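PDB 1ZJ8: sulfite reductase [ferredoxin] from Mycobacterium tuberculosis, which catalyses the six-electron reduction of sulfite to sulfide, using a siroheme and a [4Fe-4S] cluster with electrons from ferredoxin. Local coordinates for residues A[425-430]-A[469-474]; A[487-492]-A[503-508]. All blocks are in the same frame, centred on the assembly; numbering follows the deposited sequence.

Contact 1. Residues A[425-430]-A[469-474]; sequences LMACSG and VNINGC. With SF4 (iron/sulfur cluster), chain D.
The sulfur of Cys428 joins cofactor and backbone: its SG binds FE4 of the iron-sulfur cluster at 2.3 Å and also receives a weak hydrogen bond from Gly473 N at 3.1 Å. With chi1 at 71°, SG sits between the residue's own backbone N and carbonyl carbon and reaches both FE4 and Gly473 N, which lie in directions roughly at right angles. Such an N-H to sulfur bond would be expected to draw some negative charge from the thiolate. Gly473 itself lies against the cluster, its carbonyl carbon C 3.6 Å from S2.

Behind the cluster, strands 425-427 and 469-472 run parallel, their axes 10° apart. Ile471 N donates to Met426 O at 2.8 Å, and Met426 N and Cys428 N reach Val469 O and Ile471 O. On one face Leu425 CD1 meets Ile471 CD1 at 4.0 Å, while Ala427 CB packs on Ile471 CB; helix 442-455 covers Leu425 and Ile471. On the other face, Met426 and Asn470 lie side by side. The bend at chi3 (-38°) brings Met426 CE to 3.6 Å from Asn470 ND2, an amide nitrogen that is hydrogen-bonded to Arg480 O.

Cys474 SG binds FE1 at 2.3 Å, so the loop after each strand supplies one cysteine to the same cubane, with Cys434 and Cys478 probably completing the cluster ligands: the [4Fe-4S] site of the siroheme-dependent nitrite and sulfite reductases.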
ATOM      1  N   LEU A 425       1.365  -6.280  12.683  1.00 29.68           N
ATOM      2  CA  LEU A 425       2.677  -5.927  12.179  1.00 30.14           C
ATOM      3  C   LEU A 425       2.638  -5.811  10.656  1.00 30.40           C
ATOM      4  O   LEU A 425       2.045  -6.627   9.970  1.00 30.64           O
ATOM      5  CB  LEU A 425       3.736  -6.954  12.626  1.00 30.00           C
ATOM      6  CG  LEU A 425       5.170  -6.732  12.086  1.00 30.26           C
ATOM      7  CD1 LEU A 425       6.215  -7.191  13.067  1.00 31.18           C
ATOM      8  CD2 LEU A 425       5.439  -7.395  10.716  1.00 30.21           C
ATOM      9  N   MET A 426       3.286  -4.799  10.115  1.00 31.07           N
ATOM     10  CA  MET A 426       3.538  -4.751   8.677  1.00 31.84           C
ATOM     11  C   MET A 426       5.024  -4.539   8.431  1.00 32.21           C
ATOM     12  O   MET A 426       5.746  -4.015   9.287  1.00 32.38           O
ATOM     13  CB  MET A 426       2.749  -3.622   7.992  1.00 31.77           C
ATOM     14  CG  MET A 426       1.246  -3.820   7.946  1.00 31.86           C
ATOM     15  SD  MET A 426       0.351  -2.596   6.921  1.00 32.91           S
ATOM     16  CE  MET A 426       1.211  -1.074   7.242  1.00 33.40           C
ATOM     17  N   ALA A 427       5.468  -4.945   7.251  1.00 32.67           N
ATOM     18  CA  ALA A 427       6.837  -4.730   6.820  1.00 33.14           C
ATOM     19  C   ALA A 427       6.828  -4.575   5.311  1.00 33.82           C
ATOM     20  O   ALA A 427       5.921  -5.072   4.631  1.00 34.58           O
ATOM     21  CB  ALA A 427       7.709  -5.891   7.229  1.00 33.14           C
ATOM     22  N   CYS A 428       7.827  -3.880   4.783  1.00 34.34           N
ATOM     23  CA  CYS A 428       7.986  -3.729   3.342  1.00 34.67           C
ATOM     24  C   CYS A 428       8.827  -4.889   2.825  1.00 34.74           C
ATOM     25  O   CYS A 428       9.088  -5.853   3.551  1.00 34.57           O
ATOM     26  CB  CYS A 428       8.667  -2.403   3.044  1.00 35.17           C
ATOM     27  SG  CYS A 428      10.433  -2.342   3.517  1.00 37.54           S
ATOM     28  N   SER A 429       9.249  -4.801   1.570  1.00 35.33           N
ATOM     29  CA  SER A 429      10.036  -5.875   0.959  1.00 35.97           C
ATOM     30  C   SER A 429      11.468  -5.929   1.532  1.00 36.72           C
ATOM     31  O   SER A 429      11.970  -7.004   1.911  1.00 36.98           O
ATOM     32  CB  SER A 429      10.028  -5.674  -0.535  1.00 35.66           C
ATOM     33  OG  SER A 429       8.695  -5.436  -0.911  1.00 34.77           O
ATOM     34  N   GLY A 430      12.099  -4.759   1.624  1.00 37.32           N
ATOM     35  CA  GLY A 430      13.428  -4.648   2.197  1.00 37.89           C
ATOM     36  C   GLY A 430      14.483  -5.289   1.320  1.00 38.61           C
ATOM     37  O   GLY A 430      14.219  -5.724   0.175  1.00 38.49           O
ATOM     38  N   VAL A 469       2.996  -2.267  14.666  1.00 34.62           N
ATOM     39  CA  VAL A 469       4.442  -2.243  14.455  1.00 34.40           C
ATOM     40  C   VAL A 469       4.721  -2.317  12.963  1.00 34.02           C
ATOM     41  O   VAL A 469       4.352  -3.300  12.306  1.00 33.77           O
ATOM     42  CB  VAL A 469       5.162  -3.442  15.140  1.00 34.26           C
ATOM     43  CG1 VAL A 469       6.666  -3.431  14.816  1.00 34.02           C
ATOM     44  CG2 VAL A 469       4.921  -3.457  16.660  1.00 33.39           C
ATOM     45  N   ASN A 470       5.375  -1.293  12.424  1.00 33.82           N
ATOM     46  CA  ASN A 470       5.685  -1.251  10.986  1.00 33.90           C
ATOM     47  C   ASN A 470       7.196  -1.184  10.740  1.00 34.28           C
ATOM     48  O   ASN A 470       7.869  -0.269  11.231  1.00 34.03           O
ATOM     49  CB  ASN A 470       5.009  -0.057  10.323  1.00 33.45           C
ATOM     50  CG  ASN A 470       3.492  -0.140  10.369  1.00 32.07           C
ATOM     51  OD1 ASN A 470       2.930  -1.062  10.931  1.00 30.56           O
ATOM     52  ND2 ASN A 470       2.829   0.834   9.771  1.00 30.05           N
ATOM     53  N   ILE A 471       7.714  -2.155   9.978  1.00 34.75           N
ATOM     54  CA  ILE A 471       9.146  -2.266   9.686  1.00 34.78           C
ATOM     55  C   ILE A 471       9.430  -1.889   8.236  1.00 35.00           C
ATOM     56  O   ILE A 471       9.059  -2.602   7.304  1.00 34.98           O
ATOM     57  CB  ILE A 471       9.667  -3.696   9.922  1.00 34.94           C
ATOM     58  CG1 ILE A 471       9.033  -4.321  11.177  1.00 35.45           C
ATOM     59  CG2 ILE A 471      11.198  -3.689  10.027  1.00 34.56           C
ATOM     60  CD1 ILE A 471       9.645  -5.662  11.591  1.00 34.86           C
ATOM     61  N   ASN A 472      10.121  -0.775   8.046  1.00 35.60           N
ATOM     62  CA  ASN A 472      10.453  -0.282   6.705  1.00 36.00           C
ATOM     63  C   ASN A 472      11.960  -0.352   6.478  1.00 36.58           C
ATOM     64  O   ASN A 472      12.731  -0.064   7.397  1.00 37.06           O
ATOM     65  CB  ASN A 472       9.955   1.149   6.541  1.00 35.76           C
ATOM     66  CG  ASN A 472       8.453   1.280   6.803  1.00 36.25           C
ATOM     67  OD1 ASN A 472       7.674   1.555   5.882  1.00 35.87           O
ATOM     68  ND2 ASN A 472       8.041   1.096   8.070  1.00 35.85           N
ATOM     69  N   GLY A 473      12.374  -0.737   5.268  1.00 37.22           N
ATOM     70  CA  GLY A 473      13.804  -0.904   4.923  1.00 37.74           C
ATOM     71  C   GLY A 473      14.560   0.360   4.486  1.00 38.39           C
ATOM     72  O   GLY A 473      15.776   0.306   4.235  1.00 38.30           O
ATOM     73  N   CYS A 474      13.846   1.489   4.399  1.00 38.69           N
ATOM     74  CA  CYS A 474      14.430   2.777   4.009  1.00 38.85           C
ATOM     75  C   CYS A 474      13.386   3.880   4.245  1.00 38.68           C
ATOM     76  O   CYS A 474      12.259   3.584   4.643  1.00 38.63           O
ATOM     77  CB  CYS A 474      14.866   2.736   2.542  1.00 39.02           C
ATOM     78  SG  CYS A 474      13.546   3.208   1.426  1.00 42.76           S
TER
HETATM   79 FE1  SF4 D 556      12.238   1.393   0.862  1.00 46.50          FE
HETATM   80 FE2  SF4 D 556       9.789   0.508   0.026  1.00 44.88          FE
HETATM   81 FE3  SF4 D 556      12.063  -0.832  -0.697  1.00 45.72          FE
HETATM   82 FE4  SF4 D 556      11.000  -0.910   1.815  1.00 45.58          FE
HETATM   83  S1  SF4 D 556      10.050  -1.758  -0.104  1.00 47.08           S
HETATM   84  S2  SF4 D 556      13.245  -0.614   1.277  1.00 48.81           S
HETATM   85  S3  SF4 D 556      10.313   1.254   2.134  1.00 46.89           S
HETATM   86  S4  SF4 D 556      11.502   1.308  -1.321  1.00 50.98           S

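Contact 2. Residues A[487-492]-A[503-508]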
ATOM      1  N   GLY A 487       7.098   2.475  14.770  1.00 39.51           N
ATOM      2  CA  GLY A 487       7.538   2.474  13.381  1.00 40.05           C
ATOM      3  C   GLY A 487       9.041   2.379  13.329  1.00 40.62           C
ATOM      4  O   GLY A 487       9.727   2.960  14.166  1.00 40.93           O
ATOM      5  N   PHE A 488       9.565   1.641  12.359  1.00 41.45           N
ATOM      6  CA  PHE A 488      11.008   1.486  12.211  1.00 42.22           C
ATOM      7  C   PHE A 488      11.423   1.947  10.826  1.00 43.30           C
ATOM      8  O   PHE A 488      10.878   1.474   9.830  1.00 43.13           O
ATOM      9  CB  PHE A 488      11.416   0.030  12.429  1.00 41.37           C
ATOM     10  CG  PHE A 488      11.234  -0.448  13.839  1.00 40.82           C
ATOM     11  CD1 PHE A 488      12.249  -0.324  14.760  1.00 39.85           C
ATOM     12  CD2 PHE A 488      10.046  -1.035  14.245  1.00 41.19           C
ATOM     13  CE1 PHE A 488      12.085  -0.765  16.057  1.00 40.12           C
ATOM     14  CE2 PHE A 488       9.880  -1.483  15.558  1.00 40.37           C
ATOM     15  CZ  PHE A 488      10.906  -1.347  16.455  1.00 39.85           C
ATOM     16  N   LYS A 489      12.373   2.882  10.770  1.00 45.28           N
ATOM     17  CA  LYS A 489      12.922   3.364   9.495  1.00 46.49           C
ATOM     18  C   LYS A 489      14.339   2.856   9.377  1.00 47.82           C
ATOM     19  O   LYS A 489      15.238   3.313  10.093  1.00 47.95           O
ATOM     20  CB  LYS A 489      12.910   4.896   9.394  1.00 46.78           C
ATOM     21  CG  LYS A 489      13.526   5.478   8.069  1.00 46.28           C
ATOM     22  CD  LYS A 489      13.355   7.011   7.923  1.00 46.43           C
ATOM     23  CE  LYS A 489      13.812   7.797   9.169  1.00 46.98           C
ATOM     24  NZ  LYS A 489      13.514   9.257   9.051  1.00 47.45           N
ATOM     25  N   GLY A 490      14.532   1.913   8.466  1.00 49.68           N
ATOM     26  CA  GLY A 490      15.842   1.315   8.243  1.00 51.37           C
ATOM     27  C   GLY A 490      16.848   2.299   7.673  1.00 52.97           C
ATOM     28  O   GLY A 490      16.542   3.039   6.724  1.00 53.12           O
ATOM     29  N   GLN A 491      18.042   2.306   8.270  1.00 54.93           N
ATOM     30  CA  GLN A 491      19.160   3.117   7.802  1.00 56.70           C
ATOM     31  C   GLN A 491      20.461   2.456   8.244  1.00 58.25           C
ATOM     32  O   GLN A 491      20.444   1.517   9.033  1.00 58.02           O
ATOM     33  CB  GLN A 491      19.058   4.588   8.265  1.00 56.58           C
ATOM     34  CG  GLN A 491      19.278   4.884   9.756  1.00 57.17           C
ATOM     35  CD  GLN A 491      19.026   6.374  10.113  1.00 57.56           C
ATOM     36  OE1 GLN A 491      19.484   6.870  11.151  1.00 58.26           O
ATOM     37  NE2 GLN A 491      18.299   7.081   9.245  1.00 57.96           N
ATOM     38  N   MET A 492      21.581   2.919   7.698  1.00 60.50           N
ATOM     39  CA  MET A 492      22.886   2.430   8.132  1.00 62.16           C
ATOM     40  C   MET A 492      23.277   3.146   9.411  1.00 63.78           C
ATOM     41  O   MET A 492      22.981   4.337   9.588  1.00 63.66           O
ATOM     42  CB  MET A 492      23.949   2.624   7.055  1.00 62.29           C
ATOM     43  CG  MET A 492      23.721   1.797   5.791  1.00 62.80           C
ATOM     44  SD  MET A 492      24.033   0.039   6.031  1.00 63.59           S
ATOM     45  CE  MET A 492      22.615  -0.454   6.952  1.00 62.86           C
ATOM     46  N   GLY A 503      20.429  -1.189  10.820  1.00 58.88           N
ATOM     47  CA  GLY A 503      19.636  -0.879  12.011  1.00 57.21           C
ATOM     48  C   GLY A 503      18.497   0.076  11.665  1.00 55.57           C
ATOM     49  O   GLY A 503      18.237   0.354  10.495  1.00 55.08           O
ATOM     50  N   PHE A 504      17.808   0.582  12.684  1.00 53.87           N
ATOM     51  CA  PHE A 504      16.551   1.297  12.480  1.00 52.67           C
ATOM     52  C   PHE A 504      16.458   2.552  13.354  1.00 51.48           C
ATOM     53  O   PHE A 504      16.902   2.563  14.505  1.00 50.86           O
ATOM     54  CB  PHE A 504      15.358   0.352  12.761  1.00 52.00           C
ATOM     55  CG  PHE A 504      15.310  -0.859  11.853  1.00 51.87           C
ATOM     56  CD1 PHE A 504      15.977  -2.036  12.193  1.00 51.33           C
ATOM     57  CD2 PHE A 504      14.629  -0.815  10.652  1.00 50.88           C
ATOM     58  CE1 PHE A 504      15.960  -3.141  11.355  1.00 50.67           C
ATOM     59  CE2 PHE A 504      14.614  -1.918   9.819  1.00 51.36           C
ATOM     60  CZ  PHE A 504      15.286  -3.082  10.177  1.00 50.74           C
ATOM     61  N   GLN A 505      15.899   3.608  12.766  1.00 50.55           N
ATOM     62  CA  GLN A 505      15.462   4.795  13.491  1.00 49.98           C
ATOM     63  C   GLN A 505      14.011   4.534  13.887  1.00 48.70           C
ATOM     64  O   GLN A 505      13.275   3.893  13.142  1.00 48.69           O
ATOM     65  CB  GLN A 505      15.572   6.040  12.578  1.00 50.18           C
ATOM     66  CG  GLN A 505      15.341   7.434  13.256  1.00 51.01           C
ATOM     67  CD  GLN A 505      15.546   8.651  12.280  1.00 51.58           C
ATOM     68  OE1 GLN A 505      14.588   9.333  11.893  1.00 52.82           O
ATOM     69  NE2 GLN A 505      16.802   8.905  11.895  1.00 53.18           N
ATOM     70  N   VAL A 506      13.613   5.031  15.049  1.00 47.41           N
ATOM     71  CA  VAL A 506      12.358   4.663  15.689  1.00 46.85           C
ATOM     72  C   VAL A 506      11.362   5.820  15.720  1.00 46.07           C
ATOM     73  O   VAL A 506      11.678   6.908  16.196  1.00 45.96           O
ATOM     74  CB  VAL A 506      12.658   4.216  17.137  1.00 46.93           C
ATOM     75  CG1 VAL A 506      11.381   3.970  17.957  1.00 46.92           C
ATOM     76  CG2 VAL A 506      13.541   2.968  17.097  1.00 47.72           C
ATOM     77  N   HIS A 507      10.152   5.584  15.224  1.00 45.25           N
ATOM     78  CA  HIS A 507       9.083   6.574  15.297  1.00 44.79           C
ATOM     79  C   HIS A 507       8.019   5.979  16.209  1.00 44.41           C
ATOM     80  O   HIS A 507       7.604   4.834  16.016  1.00 44.59           O
ATOM     81  CB  HIS A 507       8.507   6.890  13.910  1.00 44.58           C
ATOM     82  CG  HIS A 507       9.499   7.483  12.944  1.00 44.76           C
ATOM     83  ND1 HIS A 507       9.384   8.768  12.448  1.00 44.86           N
ATOM     84  CD2 HIS A 507      10.607   6.959  12.360  1.00 44.61           C
ATOM     85  CE1 HIS A 507      10.385   9.015  11.619  1.00 44.17           C
ATOM     86  NE2 HIS A 507      11.141   7.934  11.547  1.00 44.76           N
ATOM     87  N   LEU A 508       7.598   6.728  17.219  1.00 43.84           N
ATOM     88  CA  LEU A 508       6.661   6.200  18.197  1.00 43.46           C
ATOM     89  C   LEU A 508       5.354   6.989  18.214  1.00 43.19           C
ATOM     90  O   LEU A 508       5.364   8.220  18.166  1.00 43.20           O
ATOM     91  CB  LEU A 508       7.310   6.202  19.576  1.00 43.45           C
ATOM     92  CG  LEU A 508       8.431   5.170  19.749  1.00 43.55           C
ATOM     93  CD1 LEU A 508       9.411   5.598  20.826  1.00 43.53           C
ATOM     94  CD2 LEU A 508       7.861   3.801  20.088  1.00 43.71           C
TER
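A beta hairpin of strands 486-494 and 500-508 forms this contact, within a mixed sheet of the 4Fe-4S domain. The N-to-C directions of the two segments are 145° apart, antiparallel with a marked twist, and the register alternates regularly. Gly487 with His507, Lys489 with Gln505 and Gln491 with Gly503 are hydrogen-bonded pairs; Phe488 with Val506 and Gly490 with Phe504 are non-hydrogen-bonded. In the central pair, Lys489 N reaches Gln505 O at 2.7 Å with an angle of 177° at the hydrogen, and Gln505 N returns the bond to Lys489 O.

The face bearing Phe488, Phe504 and Val506 is apolar. The Phe488 and Phe504 side chains cross at about a right angle, yet ring does not stack on ring: Phe504 CB comes to the edge of the Phe488 ring, 3.8 Å from CD1. Phe504 CD2 lies 3.4 Å from Gly490 CA, which approaches the ring obliquely. Helix 532-545 packs on Phe488 and Val506, whereas Phe504 also touches Ile471 of the neighbouring strand.

Polar chains occupy the other face. Lys489 and Gln505 run alongside each other, both leaving with CG anti to the backbone N. Through NE2, Gln505 makes a weak hydrogen bond of 3.4 Å to Gln491 OE1, the two amide planes nearly perpendicular at 83°. His507 presents its ring edge to Lys489, with Lys489 CE in the ring plane and 3.6 Å from His507 NE2. A bend at chi3 turns the lysine amine toward the glutamine, where Lys489 NZ donates to Gln505 OE1 at 3.0 Å from above the amide plane.

How the contacts relate
Contacts 1 and 2 belong to one five-stranded mixed sheet and meet where strand 469-472 lies beside strand 486-494: Phe488 N is 2.8 Å from Asn470 O and Gly490 N 2.9 Å from Asn472 O, both probable hydrogen bonds. Their centres are about 10 Å apart. Contact 1 is parallel, wholly buried and ends at the metal cluster, so sulfur ligation adds to its backbone bonding. Contact 2 is antiparallel and farther from the chain centre; one of its faces is apolar, while the other carries partly exposed lysine and glutamine side chains. Apolar packing also crosses the boundary, with Val469 CG1 3.8 Å from Phe488 CE2.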